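Local coordinates for protein orotidine 5'-phosphate decarboxylase (Sulfolobus solfataricus, PDB 4DBD) that probably catalyses the decarboxylation of orotidine 5'-monophosphate to UMP, the last step of de novo UMP biosynthesis, as a homodimeric TIM barrel, at residues A[16-19]-A[20-24]; A[124-127]-A[128-132]. All blocks are in the same frame, centred on the assembly; numbering follows the deposited sequence.

Contact 1: A[16-19]-A[20-24]; sequences YQVL and KEMEN
Lys20 N donates to Tyr16 O at 3.1 Å, and two residues on, Met22 N reaches Val18 O, also at 3.1 Å and straighter (N-H...O 161°), so the chain runs on from 16-19 into 20-24 as the short helix 16-22. Between these two bonds the ladder is poorer: Glu21 N makes weak bonds to both Gln17 O and Val18 O. Glu23 N lies close to Leu19 O but is bent far from the line, another weak bond.

On one flank Tyr16 and Lys20 run side by side in the same direction. The tyrosine CG is anti to the backbone N (chi1 -171°), which lays the ring along the lysine, and CE2 comes 3.5 Å from Lys20 CG while OH approaches CD. The lysine chain bends at both chi2 and chi3, folding past the ring before NZ turns to Glu23 OE2, a 2.6 Å salt bridge on the syn side of the carboxylate. The same oxygen also takes the N-H of Asp52. With an alanine in place of Lys20, the Glu23 carboxylate would probably lose its cation and the Tyr16 ring its aliphatic neighbour.

On another flank Val18 CG1 meets Met22 CE at 3.8 Å, the two chains again alongside each other. The buried Leu19 and Met22 face inward: both rest on Leu8 of strand 6-10, and Met22 also touches Pro196 and Leu200 of helix 196-210. Helix 16-22 is thus the outer layer of the first beta-alpha-beta unit, packed on strand 6-10 and beside the C-terminal helix 196-210, with Leu51 against Tyr16 and Lys20.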
ATOM      1  N   TYR A  16     -24.622  -9.467  -1.704  1.00 30.73           N
ATOM      2  CA  TYR A  16     -24.797  -9.793  -0.301  1.00 31.54           C
ATOM      3  C   TYR A  16     -25.335 -11.203  -0.118  1.00 20.23           C
ATOM      4  O   TYR A  16     -24.933 -11.908   0.800  1.00 30.47           O
ATOM      5  CB  TYR A  16     -25.723  -8.781   0.375  1.00 28.65           C
ATOM      6  CG  TYR A  16     -25.774  -8.922   1.881  1.00 35.19           C
ATOM      7  CD1 TYR A  16     -24.824  -8.310   2.684  1.00 32.13           C
ATOM      8  CD2 TYR A  16     -26.776  -9.668   2.498  1.00 40.55           C
ATOM      9  CE1 TYR A  16     -24.862  -8.436   4.065  1.00 36.38           C
ATOM     10  CE2 TYR A  16     -26.829  -9.797   3.874  1.00 40.27           C
ATOM     11  CZ  TYR A  16     -25.868  -9.182   4.654  1.00 46.38           C
ATOM     12  OH  TYR A  16     -25.912  -9.312   6.027  1.00 40.07           O
ATOM     13  N   GLN A  17     -26.271 -11.605  -0.977  1.00 31.28           N
ATOM     14  CA  GLN A  17     -26.873 -12.930  -0.848  1.00 35.56           C
ATOM     15  C   GLN A  17     -25.837 -14.041  -1.026  1.00 30.00           C
ATOM     16  O   GLN A  17     -25.822 -15.011  -0.265  1.00 26.69           O
ATOM     17  CB  GLN A  17     -28.043 -13.101  -1.822  1.00 34.64           C
ATOM     18  CG  GLN A  17     -29.119 -12.038  -1.661  1.00 33.56           C
ATOM     19  CD  GLN A  17     -29.615 -11.923  -0.228  1.00 38.98           C
ATOM     20  OE1 GLN A  17     -29.775 -12.927   0.469  1.00 43.78           O
ATOM     21  NE2 GLN A  17     -29.860 -10.691   0.220  1.00 40.51           N
ATOM     22  N   VAL A  18     -24.965 -13.888  -2.021  1.00 33.71           N
ATOM     23  CA  VAL A  18     -23.864 -14.834  -2.235  1.00 33.64           C
ATOM     24  C   VAL A  18     -22.973 -14.963  -0.999  1.00 24.73           C
ATOM     25  O   VAL A  18     -22.657 -16.071  -0.552  1.00 30.75           O
ATOM     26  CB  VAL A  18     -22.990 -14.410  -3.445  1.00 38.40           C
ATOM     27  CG1 VAL A  18     -21.702 -15.231  -3.508  1.00 37.20           C
ATOM     28  CG2 VAL A  18     -23.777 -14.526  -4.740  1.00 37.47           C
ATOM     29  N   LEU A  19     -22.573 -13.824  -0.445  1.00 28.26           N
ATOM     30  CA  LEU A  19     -21.690 -13.832   0.716  1.00 32.59           C
ATOM     31  C   LEU A  19     -22.333 -14.534   1.913  1.00 26.62           C
ATOM     32  O   LEU A  19     -21.649 -15.164   2.708  1.00 26.28           O
ATOM     33  CB  LEU A  19     -21.252 -12.405   1.071  1.00 32.02           C
ATOM     34  CG  LEU A  19     -20.510 -11.689  -0.063  1.00 23.03           C
ATOM     35  CD1 LEU A  19     -20.252 -10.216   0.258  1.00 22.48           C
ATOM     36  CD2 LEU A  19     -19.201 -12.406  -0.375  1.00 24.35           C
ATOM     37  N   LYS A  20     -23.657 -14.442   2.031  1.00 36.62           N
ATOM     38  CA  LYS A  20     -24.347 -15.070   3.159  1.00 30.77           C
ATOM     39  C   LYS A  20     -24.298 -16.598   3.126  1.00 30.97           C
ATOM     40  O   LYS A  20     -24.270 -17.240   4.177  1.00 35.98           O
ATOM     41  CB  LYS A  20     -25.789 -14.564   3.281  1.00 43.05           C
ATOM     42  CG  LYS A  20     -25.894 -13.128   3.766  1.00 31.19           C
ATOM     43  CD  LYS A  20     -25.283 -12.960   5.153  1.00 36.18           C
ATOM     44  CE  LYS A  20     -26.071 -13.716   6.216  1.00 38.54           C
ATOM     45  NZ  LYS A  20     -25.516 -13.520   7.590  1.00 43.56           N
ATOM     46  N   GLU A  21     -24.284 -17.180   1.928  1.00 32.58           N
ATOM     47  CA  GLU A  21     -24.096 -18.623   1.795  1.00 43.09           C
ATOM     48  C   GLU A  21     -22.655 -19.006   2.074  1.00 39.06           C
ATOM     49  O   GLU A  21     -22.378 -20.031   2.708  1.00 38.97           O
ATOM     50  CB  GLU A  21     -24.483 -19.107   0.396  1.00 35.05           C
ATOM     51  CG  GLU A  21     -25.984 -19.235   0.171  1.00 46.06           C
ATOM     52  CD  GLU A  21     -26.671 -20.087   1.231  1.00 42.74           C
ATOM     53  OE1 GLU A  21     -26.416 -21.311   1.285  1.00 42.76           O
ATOM     54  OE2 GLU A  21     -27.468 -19.526   2.017  1.00 43.50           O
ATOM     55  N   MET A  22     -21.736 -18.179   1.590  1.00 35.57           N
ATOM     56  CA  MET A  22     -20.316 -18.438   1.781  1.00 29.89           C
ATOM     57  C   MET A  22     -19.924 -18.302   3.241  1.00 35.87           C
ATOM     58  O   MET A  22     -18.995 -18.961   3.697  1.00 33.18           O
ATOM     59  CB  MET A  22     -19.487 -17.479   0.930  1.00 27.54           C
ATOM     60  CG  MET A  22     -19.762 -17.567  -0.558  1.00 27.76           C
ATOM     61  SD  MET A  22     -18.537 -16.595  -1.462  1.00 27.98           S
ATOM     62  CE  MET A  22     -18.613 -17.370  -3.077  1.00 26.70           C
ATOM     63  N   GLU A  23     -20.646 -17.460   3.977  1.00 31.02           N
ATOM     64  CA  GLU A  23     -20.258 -17.106   5.339  1.00 38.90           C
ATOM     65  C   GLU A  23     -19.851 -18.307   6.202  1.00 41.01           C
ATOM     66  O   GLU A  23     -18.846 -18.246   6.923  1.00 40.87           O
ATOM     67  CB  GLU A  23     -21.360 -16.278   6.022  1.00 39.60           C
ATOM     68  CG  GLU A  23     -22.267 -17.064   6.964  1.00 44.25           C
ATOM     69  CD  GLU A  23     -23.395 -16.217   7.525  1.00 42.44           C
ATOM     70  OE1 GLU A  23     -24.361 -16.792   8.079  1.00 38.99           O
ATOM     71  OE2 GLU A  23     -23.315 -14.975   7.401  1.00 44.69           O
ATOM     72  N   ASN A  24     -20.617 -19.394   6.128  1.00 33.42           N
ATOM     73  CA  ASN A  24     -20.333 -20.565   6.949  1.00 35.02           C
ATOM     74  C   ASN A  24     -19.473 -21.584   6.209  1.00 37.79           C
ATOM     75  O   ASN A  24     -19.289 -22.716   6.667  1.00 36.87           O
ATOM     76  CB  ASN A  24     -21.632 -21.213   7.437  1.00 50.39           C
ATOM     77  CG  ASN A  24     -22.468 -21.761   6.304  1.00 45.18           C
ATOM     78  OD1 ASN A  24     -22.376 -21.293   5.170  1.00 44.89           O
ATOM     79  ND2 ASN A  24     -23.290 -22.759   6.603  1.00 54.72           N
TER

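Contact 2: A[124-127]-A[128-132]; sequences ADYI and KNVIR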
ATOM      1  N   ALA A 124      14.989 -12.145   3.579  1.00 30.44           N
ATOM      2  CA  ALA A 124      14.240 -13.043   4.448  1.00 32.55           C
ATOM      3  C   ALA A 124      14.614 -12.835   5.913  1.00 29.28           C
ATOM      4  O   ALA A 124      13.739 -12.845   6.778  1.00 26.85           O
ATOM      5  CB  ALA A 124      14.479 -14.485   4.039  1.00 31.56           C
ATOM      6  N   ASP A 125      15.908 -12.652   6.179  1.00 24.37           N
ATOM      7  CA  ASP A 125      16.419 -12.495   7.541  1.00 23.49           C
ATOM      8  C   ASP A 125      15.915 -11.203   8.151  1.00 23.84           C
ATOM      9  O   ASP A 125      15.439 -11.188   9.287  1.00 23.22           O
ATOM     10  CB  ASP A 125      17.959 -12.520   7.562  1.00 27.58           C
ATOM     11  CG  ASP A 125      18.527 -13.904   7.302  1.00 38.46           C
ATOM     12  OD1 ASP A 125      18.007 -14.876   7.889  1.00 41.67           O
ATOM     13  OD2 ASP A 125      19.492 -14.022   6.509  1.00 33.67           O
ATOM     14  N   TYR A 126      16.021 -10.115   7.399  1.00 19.34           N
ATOM     15  CA  TYR A 126      15.467  -8.839   7.841  1.00 21.60           C
ATOM     16  C   TYR A 126      13.965  -8.946   8.127  1.00 17.59           C
ATOM     17  O   TYR A 126      13.485  -8.531   9.175  1.00 17.20           O
ATOM     18  CB  TYR A 126      15.699  -7.765   6.785  1.00 17.61           C
ATOM     19  CG  TYR A 126      15.155  -6.418   7.207  1.00 23.97           C
ATOM     20  CD1 TYR A 126      15.695  -5.747   8.300  1.00 29.90           C
ATOM     21  CD2 TYR A 126      14.096  -5.822   6.525  1.00 24.42           C
ATOM     22  CE1 TYR A 126      15.211  -4.519   8.701  1.00 26.61           C
ATOM     23  CE2 TYR A 126      13.601  -4.589   6.919  1.00 24.10           C
ATOM     24  CZ  TYR A 126      14.162  -3.943   8.007  1.00 19.88           C
ATOM     25  OH  TYR A 126      13.677  -2.723   8.405  1.00 31.70           O
ATOM     26  N   ILE A 127      13.220  -9.496   7.177  1.00 19.69           N
ATOM     27  CA  ILE A 127      11.777  -9.596   7.336  1.00 18.70           C
ATOM     28  C   ILE A 127      11.421 -10.478   8.540  1.00 16.68           C
ATOM     29  O   ILE A 127      10.555 -10.132   9.332  1.00 18.70           O
ATOM     30  CB  ILE A 127      11.095 -10.061   6.013  1.00 19.29           C
ATOM     31  CG1 ILE A 127      10.897  -8.835   5.098  1.00 23.35           C
ATOM     32  CG2 ILE A 127       9.755 -10.705   6.302  1.00 18.30           C
ATOM     33  CD1 ILE A 127      10.706  -9.163   3.626  1.00 24.46           C
ATOM     34  N   LYS A 128      12.103 -11.607   8.694  1.00 18.83           N
ATOM     35  CA  LYS A 128      11.876 -12.453   9.868  1.00 20.34           C
ATOM     36  C   LYS A 128      12.141 -11.709  11.170  1.00 18.99           C
ATOM     37  O   LYS A 128      11.379 -11.840  12.132  1.00 21.92           O
ATOM     38  CB  LYS A 128      12.706 -13.741   9.782  1.00 24.36           C
ATOM     39  CG  LYS A 128      12.170 -14.700   8.741  1.00 23.66           C
ATOM     40  CD  LYS A 128      12.946 -16.019   8.698  1.00 28.59           C
ATOM     41  CE  LYS A 128      12.388 -16.933   7.612  1.00 37.37           C
ATOM     42  NZ  LYS A 128      12.944 -18.317   7.706  1.00 38.43           N
ATOM     43  N   ASN A 129      13.210 -10.922  11.202  1.00 17.00           N
ATOM     44  CA  ASN A 129      13.487 -10.090  12.370  1.00 22.31           C
ATOM     45  C   ASN A 129      12.391  -9.071  12.656  1.00 19.00           C
ATOM     46  O   ASN A 129      11.999  -8.868  13.801  1.00 17.99           O
ATOM     47  CB  ASN A 129      14.829  -9.383  12.221  1.00 23.63           C
ATOM     48  CG  ASN A 129      15.981 -10.326  12.390  1.00 24.45           C
ATOM     49  OD1 ASN A 129      15.807 -11.429  12.911  1.00 22.22           O
ATOM     50  ND2 ASN A 129      17.165  -9.912  11.946  1.00 24.26           N
ATOM     51  N   VAL A 130      11.914  -8.406  11.614  1.00 17.68           N
ATOM     52  CA  VAL A 130      10.783  -7.502  11.781  1.00 17.39           C
ATOM     53  C   VAL A 130       9.605  -8.253  12.389  1.00 16.10           C
ATOM     54  O   VAL A 130       8.956  -7.772  13.325  1.00 16.66           O
ATOM     55  CB  VAL A 130      10.388  -6.851  10.449  1.00 17.73           C
ATOM     56  CG1 VAL A 130       9.100  -6.092  10.603  1.00 14.88           C
ATOM     57  CG2 VAL A 130      11.502  -5.931   9.968  1.00 17.58           C
ATOM     58  N   ILE A 131       9.315  -9.438  11.857  1.00 16.63           N
ATOM     59  CA  ILE A 131       8.182 -10.209  12.361  1.00 20.04           C
ATOM     60  C   ILE A 131       8.392 -10.597  13.822  1.00 20.90           C
ATOM     61  O   ILE A 131       7.470 -10.537  14.632  1.00 20.59           O
ATOM     62  CB  ILE A 131       7.907 -11.455  11.485  1.00 17.27           C
ATOM     63  CG1 ILE A 131       7.416 -11.005  10.104  1.00 15.94           C
ATOM     64  CG2 ILE A 131       6.895 -12.367  12.145  1.00 17.88           C
ATOM     65  CD1 ILE A 131       7.437 -12.105   9.039  1.00 17.94           C
ATOM     66  N   ARG A 132       9.613 -10.989  14.161  1.00 19.36           N
ATOM     67  CA  ARG A 132       9.934 -11.313  15.553  1.00 26.02           C
ATOM     68  C   ARG A 132       9.752 -10.144  16.529  1.00 22.90           C
ATOM     69  O   ARG A 132       9.235 -10.331  17.628  1.00 25.31           O
ATOM     70  CB  ARG A 132      11.350 -11.876  15.652  1.00 22.71           C
ATOM     71  CG  ARG A 132      11.493 -13.226  15.001  1.00 18.87           C
ATOM     72  CD  ARG A 132      12.958 -13.569  14.808  1.00 18.97           C
ATOM     73  NE  ARG A 132      13.119 -14.880  14.199  1.00 29.45           N
ATOM     74  CZ  ARG A 132      13.984 -15.149  13.226  1.00 30.02           C
ATOM     75  NH1 ARG A 132      14.782 -14.196  12.759  1.00 27.36           N
ATOM     76  NH2 ARG A 132      14.054 -16.373  12.729  1.00 24.76           N
TER
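From Lys128 N to Ala124 O (2.8 Å) through Ile131 N to Ile127 O, four consecutive i to i+4 backbone bonds tie 124-127 to 128-132, all with N-H...O angles above 160°, as in a regular alpha-helix.

Tyr126 and Val130 meet one turn apart in a CH-pi contact. The valine methyl CG2 sits over one ring face, 4.0 Å from the centroid and displaced toward the rim, nearest CE2 and CZ. With its CG anti to the backbone N (chi1 -179°), the tyrosine carries its ring outward and forward, so that one face comes against that methyl. Phe123 of the second subunit meets the same ring edge-to-face, and Gly118 of that subunit packs on it as well, which places this flank of the helix at the dimer interface.

A second apolar pair, Ile127 CG2 against Ile131 CD1 at 3.9 Å, belongs to the face turned to the barrel. In the beta-alpha-beta unit of strand 107-113, helix 124-134 and strand 138-141, both isoleucines touch Ala112 of the first strand and Tyr152 of helix 146-155; Val130 instead leans on Val90 and Leu94 of helix 90-103.

The outer side is polar. Lys128 stretches out in full from CG, which passes 3.1 Å from Ala124 O, to a salt bridge between NZ and Asp155; a cation-pi contact with Tyr152 adds a second hold. Arg132 NH1 donates to Asn129 OD1 at 3.0 Å, the oxygen lying in the guanidinium plane, while Lys128 CB sits over one face of that group. Asp125 OD1 remains 5.9 Å from Arg132 NH1, so any attraction between them acts at a distance.

Overall arrangement
From the N terminus, strand 6-10 leads into helix 16-22, where contact 1 follows the helix and runs on to residue 24; strand 28-32 then carries the chain back into the barrel. Contact 2 comes much later, in helix 124-134 between strands 107-113 and 138-141. Neither closes a long loop, and the two follow in series without nesting or crossing. The centres of contact 1 and contact 2 are about 37 Å apart, on opposite sides of the chain's centre, and the two do not touch. Both helices belong to the outer layer of the eight-stranded TIM barrel: the first beside the C-terminal helix 196-210, the second between helices 90-103 and 146-155 and reaching the second subunit.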